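EAL domain protein (Vibrio cholerae serotype O1, PDB 6IJ2) degrades the cyclic dinucleotides c-di-GMP and cGAMP as an EAL-family phosphodiesterase, here holding the linear product 5'-pGpG together with calcium. Local coordinates at residues A[43-48]-A[126-131]; A[66-71]-A[95-100]. The protein carries 1 engineered substitution. One frame throughout, in Å; residues are numbered along the deposited sequence.

Interaction 1: A[43-48]-A[126-131]. With CA (calcium ion), chain J; CA (calcium ion), chain L; nucleotides of chain B.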
loop_
_atom_site.group_PDB
_atom_site.type_symbol
_atom_site.label_atom_id
_atom_site.label_comp_id
_atom_site.label_asym_id
_atom_site.label_seq_id
_atom_site.Cartn_x
_atom_site.Cartn_y
_atom_site.Cartn_z
ATOM N N GLY A 43 -18.423 -9.846 -16.278
ATOM C CA GLY A 43 -19.101 -8.567 -16.194
ATOM C C GLY A 43 -18.325 -7.513 -16.960
ATOM O O GLY A 43 -17.420 -7.827 -17.732
ATOM N N TYR A 44 -18.711 -6.250 -16.742
ATOM C CA TYR A 44 -18.058 -5.108 -17.382
ATOM C C TYR A 44 -17.843 -4.002 -16.366
ATOM O O TYR A 44 -18.730 -3.725 -15.552
ATOM C CB TYR A 44 -18.904 -4.527 -18.539
ATOM C CG TYR A 44 -19.037 -5.428 -19.737
ATOM C CD1 TYR A 44 -19.948 -6.480 -19.741
ATOM C CD2 TYR A 44 -18.266 -5.220 -20.871
ATOM C CE1 TYR A 44 -20.074 -7.306 -20.826
ATOM C CE2 TYR A 44 -18.382 -6.046 -21.966
ATOM C CZ TYR A 44 -19.293 -7.086 -21.941
ATOM O OH TYR A 44 -19.423 -7.920 -23.029
ATOM N N GLU A 45 -16.679 -3.354 -16.429
ATOM C CA GLU A 45 -16.431 -2.159 -15.644
ATOM C C GLU A 45 -16.897 -0.948 -16.444
ATOM O O GLU A 45 -16.591 -0.833 -17.639
ATOM C CB GLU A 45 -14.948 -2.027 -15.280
ATOM C CG GLU A 45 -14.685 -0.777 -14.482
ATOM C CD GLU A 45 -13.238 -0.579 -14.096
ATOM O OE1 GLU A 45 -12.353 -1.318 -14.592
ATOM O OE2 GLU A 45 -13.009 0.328 -13.274
ATOM N N ALA A 46 -17.700 -0.090 -15.803
ATOM C CA ALA A 46 -18.134 1.169 -16.402
ATOM C C ALA A 46 -17.070 2.244 -16.185
ATOM O O ALA A 46 -16.584 2.436 -15.063
ATOM C CB ALA A 46 -19.470 1.620 -15.805
ATOM N N LEU A 47 -16.734 2.968 -17.254
ATOM C CA LEU A 47 -15.654 3.951 -17.234
ATOM C C LEU A 47 -16.144 5.240 -17.869
ATOM O O LEU A 47 -16.688 5.218 -18.975
ATOM C CB LEU A 47 -14.435 3.440 -17.992
ATOM C CG LEU A 47 -13.812 2.171 -17.409
ATOM C CD1 LEU A 47 -12.952 1.526 -18.464
ATOM C CD2 LEU A 47 -12.979 2.511 -16.172
ATOM N N VAL A 48 -15.932 6.355 -17.180
ATOM C CA VAL A 48 -16.464 7.636 -17.633
ATOM C C VAL A 48 -15.784 8.078 -18.928
ATOM O O VAL A 48 -14.575 7.889 -19.124
ATOM C CB VAL A 48 -16.294 8.671 -16.507
ATOM C CG1 VAL A 48 -15.515 9.880 -16.978
ATOM C CG2 VAL A 48 -17.639 9.078 -15.956
ATOM N N MET A 126 -21.436 -4.243 -8.723
ATOM C CA MET A 126 -20.218 -4.301 -7.910
ATOM C C MET A 126 -19.626 -2.908 -7.836
ATOM O O MET A 126 -19.530 -2.224 -8.855
ATOM C CB MET A 126 -19.186 -5.266 -8.478
ATOM C CG MET A 126 -17.900 -5.328 -7.644
ATOM S SD MET A 126 -16.850 -6.759 -7.943
ATOM C CE MET A 126 -16.141 -6.392 -9.544
ATOM N N PHE A 127 -19.246 -2.482 -6.634
ATOM C CA PHE A 127 -18.604 -1.187 -6.453
ATOM C C PHE A 127 -17.125 -1.397 -6.183
ATOM O O PHE A 127 -16.756 -2.192 -5.315
ATOM C CB PHE A 127 -19.260 -0.396 -5.321
ATOM C CG PHE A 127 -20.531 0.288 -5.741
ATOM C CD1 PHE A 127 -20.477 1.464 -6.473
ATOM C CD2 PHE A 127 -21.774 -0.256 -5.444
ATOM C CE1 PHE A 127 -21.637 2.085 -6.888
ATOM C CE2 PHE A 127 -22.937 0.373 -5.848
ATOM C CZ PHE A 127 -22.873 1.530 -6.574
ATOM N N GLU A 128 -16.285 -0.691 -6.936
ATOM C CA GLU A 128 -14.835 -0.762 -6.774
ATOM C C GLU A 128 -14.357 0.414 -5.940
ATOM O O GLU A 128 -14.662 1.570 -6.255
ATOM C CB GLU A 128 -14.132 -0.768 -8.133
ATOM C CG GLU A 128 -14.696 -1.822 -9.065
ATOM C CD GLU A 128 -13.924 -1.943 -10.355
ATOM O OE1 GLU A 128 -14.281 -2.820 -11.163
ATOM O OE2 GLU A 128 -12.959 -1.170 -10.558
ATOM N N PHE A 129 -13.595 0.115 -4.893
ATOM C CA PHE A 129 -13.250 1.093 -3.869
ATOM C C PHE A 129 -11.786 1.493 -4.014
ATOM O O PHE A 129 -10.898 0.632 -4.006
ATOM C CB PHE A 129 -13.529 0.532 -2.473
ATOM C CG PHE A 129 -14.991 0.523 -2.108
ATOM C CD1 PHE A 129 -15.803 -0.529 -2.496
ATOM C CD2 PHE A 129 -15.544 1.555 -1.368
ATOM C CE1 PHE A 129 -17.150 -0.553 -2.169
ATOM C CE2 PHE A 129 -16.894 1.543 -1.036
ATOM C CZ PHE A 129 -17.699 0.486 -1.439
ATOM N N THR A 130 -11.557 2.793 -4.170
ATOM C CA THR A 130 -10.240 3.409 -4.149
ATOM C C THR A 130 -10.209 4.429 -3.021
ATOM O O THR A 130 -11.164 5.191 -2.836
ATOM C CB THR A 130 -9.910 4.115 -5.476
ATOM O OG1 THR A 130 -9.978 3.185 -6.565
ATOM C CG2 THR A 130 -8.508 4.715 -5.423
ATOM N N GLU A 131 -9.114 4.437 -2.272
ATOM C CA GLU A 131 -8.955 5.377 -1.171
ATOM C C GLU A 131 -8.685 6.786 -1.693
ATOM O O GLU A 131 -8.050 6.975 -2.733
ATOM C CB GLU A 131 -7.812 4.927 -0.264
ATOM C CG GLU A 131 -7.854 3.451 0.114
ATOM C CD GLU A 131 -7.049 2.563 -0.836
ATOM O OE1 GLU A 131 -7.223 2.687 -2.068
ATOM O OE2 GLU A 131 -6.235 1.742 -0.348
HETATM CA CA CA J . -11.557 0.434 -11.356
HETATM CA CA CA L . -8.655 3.303 -9.008
ATOM P P G B 2 -9.670 5.204 -18.003
ATOM O OP1 G B 2 -10.882 4.616 -18.459
ATOM O OP2 G B 2 -9.065 6.254 -18.753
ATOM O "O5'" G B 2 -9.844 5.723 -16.525
ATOM C "C5'" G B 2 -8.909 6.610 -15.925
ATOM C "C4'" G B 2 -9.220 6.759 -14.462
ATOM O "O4'" G B 2 -10.562 7.261 -14.311
ATOM C "C3'" G B 2 -9.157 5.473 -13.639
ATOM O "O3'" G B 2 -8.515 5.667 -12.394
ATOM C "C2'" G B 2 -10.620 5.159 -13.367
ATOM O "O2'" G B 2 -10.888 4.464 -12.179
ATOM C "C1'" G B 2 -11.214 6.559 -13.299
ATOM N N9 G B 2 -12.631 6.522 -13.608
ATOM C C8 G B 2 -13.211 6.119 -14.781
ATOM N N7 G B 2 -14.512 6.129 -14.738
ATOM C C5 G B 2 -14.806 6.537 -13.451
ATOM C C6 G B 2 -16.053 6.734 -12.813
ATOM O O6 G B 2 -17.178 6.560 -13.265
ATOM N N1 G B 2 -15.897 7.165 -11.507
ATOM C C2 G B 2 -14.695 7.370 -10.887
ATOM N N2 G B 2 -14.751 7.776 -9.619
ATOM N N3 G B 2 -13.526 7.206 -11.473
ATOM C C4 G B 2 -13.654 6.791 -12.744
HETATM O O HOH W 1 -10.414 -1.076 -12.693
HETATM O O HOH W 2 -9.629 5.437 -9.468
#

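Interaction 2: A[66-71]-A[95-100]. With CA (calcium ion), chain J; nucleotides of chain B.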
loop_
_atom_site.group_PDB
_atom_site.type_symbol
_atom_site.label_atom_id
_atom_site.label_comp_id
_atom_site.label_asym_id
_atom_site.label_seq_id
_atom_site.Cartn_x
_atom_site.Cartn_y
_atom_site.Cartn_z
ATOM N N ASP A 66 -17.833 21.068 -5.029
ATOM C CA ASP A 66 -19.239 21.443 -5.036
ATOM C C ASP A 66 -20.107 20.524 -5.883
ATOM O O ASP A 66 -21.336 20.587 -5.763
ATOM C CB ASP A 66 -19.382 22.883 -5.530
ATOM C CG ASP A 66 -18.339 23.802 -4.933
ATOM O OD1 ASP A 66 -18.129 23.749 -3.702
ATOM O OD2 ASP A 66 -17.714 24.564 -5.699
ATOM N N ASN A 67 -19.517 19.675 -6.727
ATOM C CA ASN A 67 -20.305 18.812 -7.594
ATOM C C ASN A 67 -19.962 17.332 -7.472
ATOM O O ASN A 67 -20.533 16.525 -8.214
ATOM C CB ASN A 67 -20.174 19.256 -9.068
ATOM C CG ASN A 67 -18.759 19.084 -9.632
ATOM O OD1 ASN A 67 -17.934 18.352 -9.091
ATOM N ND2 ASN A 67 -18.491 19.757 -10.745
ATOM N N ARG A 68 -19.058 16.957 -6.559
ATOM C CA ARG A 68 -18.606 15.571 -6.455
ATOM C C ARG A 68 -19.768 14.624 -6.197
ATOM O O ARG A 68 -19.863 13.555 -6.813
ATOM C CB ARG A 68 -17.563 15.437 -5.342
ATOM C CG ARG A 68 -16.129 15.609 -5.801
ATOM C CD ARG A 68 -15.170 15.719 -4.634
ATOM N NE ARG A 68 -15.694 16.604 -3.601
ATOM C CZ ARG A 68 -14.980 17.078 -2.585
ATOM N NH1 ARG A 68 -13.701 16.750 -2.463
ATOM N NH2 ARG A 68 -15.546 17.876 -1.689
ATOM N N TYR A 69 -20.654 14.989 -5.269
ATOM C CA TYR A 69 -21.762 14.103 -4.929
ATOM C C TYR A 69 -22.727 13.957 -6.096
ATOM O O TYR A 69 -23.151 12.842 -6.420
ATOM C CB TYR A 69 -22.481 14.619 -3.683
ATOM C CG TYR A 69 -21.547 14.870 -2.524
ATOM C CD1 TYR A 69 -21.089 13.821 -1.738
ATOM C CD2 TYR A 69 -21.113 16.156 -2.221
ATOM C CE1 TYR A 69 -20.229 14.046 -0.680
ATOM C CE2 TYR A 69 -20.254 16.390 -1.165
ATOM C CZ TYR A 69 -19.815 15.331 -0.397
ATOM O OH TYR A 69 -18.960 15.563 0.656
ATOM N N LEU A 70 -23.071 15.068 -6.752
ATOM C CA LEU A 70 -23.944 14.995 -7.920
ATOM C C LEU A 70 -23.286 14.204 -9.041
ATOM O O LEU A 70 -23.951 13.438 -9.749
ATOM C CB LEU A 70 -24.299 16.408 -8.392
ATOM C CG LEU A 70 -25.644 16.705 -9.069
ATOM C CD1 LEU A 70 -25.782 18.203 -9.315
ATOM C CD2 LEU A 70 -25.834 15.940 -10.372
ATOM N N PHE A 71 -21.974 14.376 -9.214
ATOM C CA PHE A 71 -21.259 13.645 -10.254
ATOM C C PHE A 71 -21.255 12.146 -9.973
ATOM O O PHE A 71 -21.473 11.334 -10.882
ATOM C CB PHE A 71 -19.831 14.189 -10.372
ATOM C CG PHE A 71 -18.945 13.353 -11.233
ATOM C CD1 PHE A 71 -19.068 13.393 -12.611
ATOM C CD2 PHE A 71 -18.009 12.507 -10.668
ATOM C CE1 PHE A 71 -18.268 12.609 -13.412
ATOM C CE2 PHE A 71 -17.209 11.724 -11.462
ATOM C CZ PHE A 71 -17.340 11.776 -12.840
ATOM N N ASN A 95 -16.944 2.376 -10.441
ATOM C CA ASN A 95 -15.887 2.959 -9.627
ATOM C C ASN A 95 -16.496 3.910 -8.608
ATOM O O ASN A 95 -17.288 4.786 -8.966
ATOM C CB ASN A 95 -14.885 3.710 -10.505
ATOM C CG ASN A 95 -14.027 2.778 -11.341
ATOM O OD1 ASN A 95 -13.070 2.190 -10.842
ATOM N ND2 ASN A 95 -14.366 2.644 -12.617
ATOM N N PHE A 96 -16.148 3.735 -7.340
ATOM C CA PHE A 96 -16.699 4.576 -6.286
ATOM C C PHE A 96 -15.746 5.744 -6.084
ATOM O O PHE A 96 -14.614 5.552 -5.632
ATOM C CB PHE A 96 -16.902 3.781 -4.998
ATOM C CG PHE A 96 -17.777 4.470 -3.970
ATOM C CD1 PHE A 96 -17.904 5.853 -3.933
ATOM C CD2 PHE A 96 -18.467 3.724 -3.033
ATOM C CE1 PHE A 96 -18.691 6.474 -2.981
ATOM C CE2 PHE A 96 -19.261 4.339 -2.081
ATOM C CZ PHE A 96 -19.372 5.715 -2.055
ATOM N N LEU A 97 -16.216 6.950 -6.408
ATOM C CA LEU A 97 -15.446 8.175 -6.264
ATOM C C LEU A 97 -14.884 8.285 -4.846
ATOM O O LEU A 97 -15.661 8.281 -3.877
ATOM C CB LEU A 97 -16.318 9.388 -6.583
ATOM C CG LEU A 97 -15.627 10.755 -6.544
ATOM C CD1 LEU A 97 -14.835 11.007 -7.822
ATOM C CD2 LEU A 97 -16.629 11.873 -6.295
ATOM N N PRO A 98 -13.555 8.377 -4.687
ATOM C CA PRO A 98 -12.928 8.389 -3.354
ATOM C C PRO A 98 -13.659 9.199 -2.286
ATOM O O PRO A 98 -13.872 10.411 -2.416
ATOM C CB PRO A 98 -11.544 8.961 -3.662
ATOM C CG PRO A 98 -11.235 8.373 -5.010
ATOM C CD PRO A 98 -12.548 8.393 -5.762
ATOM N N ASN A 99 -14.015 8.506 -1.200
ATOM C CA ASN A 99 -15.109 8.885 -0.316
ATOM C C ASN A 99 -14.660 9.670 0.912
ATOM O O ASN A 99 -15.402 9.729 1.900
ATOM C CB ASN A 99 -15.877 7.636 0.127
ATOM C CG ASN A 99 -15.667 6.452 -0.804
ATOM O OD1 ASN A 99 -14.739 6.436 -1.610
ATOM N ND2 ASN A 99 -16.527 5.447 -0.685
ATOM N N ALA A 100 -13.472 10.278 0.882
ATOM C CA ALA A 100 -13.105 11.169 1.977
ATOM C C ALA A 100 -14.052 12.354 2.070
ATOM O O ALA A 100 -14.084 13.035 3.101
ATOM C CB ALA A 100 -11.669 11.664 1.819
HETATM CA CA CA J . -11.557 0.434 -11.356
ATOM P P G B 2 -9.670 5.204 -18.003
ATOM O OP1 G B 2 -10.882 4.616 -18.459
ATOM O OP2 G B 2 -9.065 6.254 -18.753
ATOM O "O5'" G B 2 -9.844 5.723 -16.525
ATOM C "C5'" G B 2 -8.909 6.610 -15.925
ATOM C "C4'" G B 2 -9.220 6.759 -14.462
ATOM O "O4'" G B 2 -10.562 7.261 -14.311
ATOM C "C3'" G B 2 -9.157 5.473 -13.639
ATOM O "O3'" G B 2 -8.515 5.667 -12.394
ATOM C "C2'" G B 2 -10.620 5.159 -13.367
ATOM O "O2'" G B 2 -10.888 4.464 -12.179
ATOM C "C1'" G B 2 -11.214 6.559 -13.299
ATOM N N9 G B 2 -12.631 6.522 -13.608
ATOM C C8 G B 2 -13.211 6.119 -14.781
ATOM N N7 G B 2 -14.512 6.129 -14.738
ATOM C C5 G B 2 -14.806 6.537 -13.451
ATOM C C6 G B 2 -16.053 6.734 -12.813
ATOM O O6 G B 2 -17.178 6.560 -13.265
ATOM N N1 G B 2 -15.897 7.165 -11.507
ATOM C C2 G B 2 -14.695 7.370 -10.887
ATOM N N2 G B 2 -14.751 7.776 -9.619
ATOM N N3 G B 2 -13.526 7.206 -11.473
ATOM C C4 G B 2 -13.654 6.791 -12.744
HETATM O O HOH W 1 -10.414 -1.076 -12.693
#

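Interaction 1: A[43-48]-A[126-131]
The carboxylates of E45 and E128 meet with their planes 47° apart. E128 lies over one face of the E45 group: its OE1 sits 3.8 Å from E45 CD, while its OE2 comes within 3.1 Å of E45 OE2. The calcium ion explains that close approach of two acidic oxygens, because both bind it, E45 OE2 at 2.4 Å and E128 OE2 at 2.3 Å. The ion is tilted out of the E45 plane, toward the side where E128 lies, but sits close to the plane of E128. E45 gets there on an extended chain with CG anti to the backbone N (chi1 179°), and the two side chains cross at about a right angle. The second oxygens have their own anchors: E45 OE1 accepts from a calcium-bound water at 2.7 Å and from Q235, while E128 OE1 takes S93 OG and a salt bridge from K179. N95, D158 and a phosphate of the bound dinucleotide also bind the ion.

Beyond the acids, both segments turn to the nucleotide and to a second ion. V48 N gives guanine N7 of G2 a nearly straight hydrogen bond (2.8 Å, 175°), and L47 packs by the nucleotide's phosphate. In the loop after strand 125-129, T130 OG1 reaches a second calcium ion, which D159 and a phosphate also bind, at a long 2.8 Å.

E45, A46 and L47 spell the motif that names the EAL family. The contact bridges strands 41-49 and 125-129 of the barrel over strand 91-96 between them, through two carboxylates that share one calcium ion; the cation, with K179 on the E128 side, probably offsets their repulsion.

Interaction 2: A[66-71]-A[95-100]
L97 fits its branched end against the first turn of helix 68-85, where R68 and F71 share it, R68 somewhat more. At R68 the packing is close: L97 CD2 lies 3.8 Å from R68 CG and 3.7 Å from the carbonyl oxygen R68 O, with the two side chains crossing at about a right angle. With its CG anti to the backbone N (chi1 -177°), L97 projects from its loop toward the helix and splits its methyls between two neighbours. The other methyl, CD1, comes to the edge of the F71 ring, near its plane, in a looser touch of 4.4 Å to CE2. F71 is buried, meeting the ring of F26 and, on strand 41-49, V48.

Outward the contact thins. The R68 chain bends at chi3, and its guanidinium has a long, weak ion pair with E65.

On the nucleotide side, L97 CA stands 3.4 Å from guanine N2 of G2, and CD1 is 3.7 Å from the same amino group. Two residues earlier, N95 OD1 binds calcium at 2.4 Å. Between the segments the contact is van der Waals packing, with L97 CD2 against both the aliphatic chain and the carbonyl oxygen of R68, and it holds a leucine that also borders the base of the bound dinucleotide.

Interaction 1 is core, its centre about 3 Å from the centre of the chain, whereas interaction 2 lies about 16 Å out and is partly exposed. They meet on strand 91-96, which runs between strands 41-49 and 125-129 in the sheet: N95 ND2 probably hydrogen-bonds to E45 OE2 at 2.8 Å, and F96 N to E128 O. N95 thus brings segment 95-100 to the calcium that joins 43-48 to 126-131. The chemistry follows position, with acids, metal and water inside the barrel and, farther out, apolar packing of a leucine on an arginine chain and a phenylalanine edge. Both interactions border the same guanine, the first by a hydrogen bond and the second by packing alone.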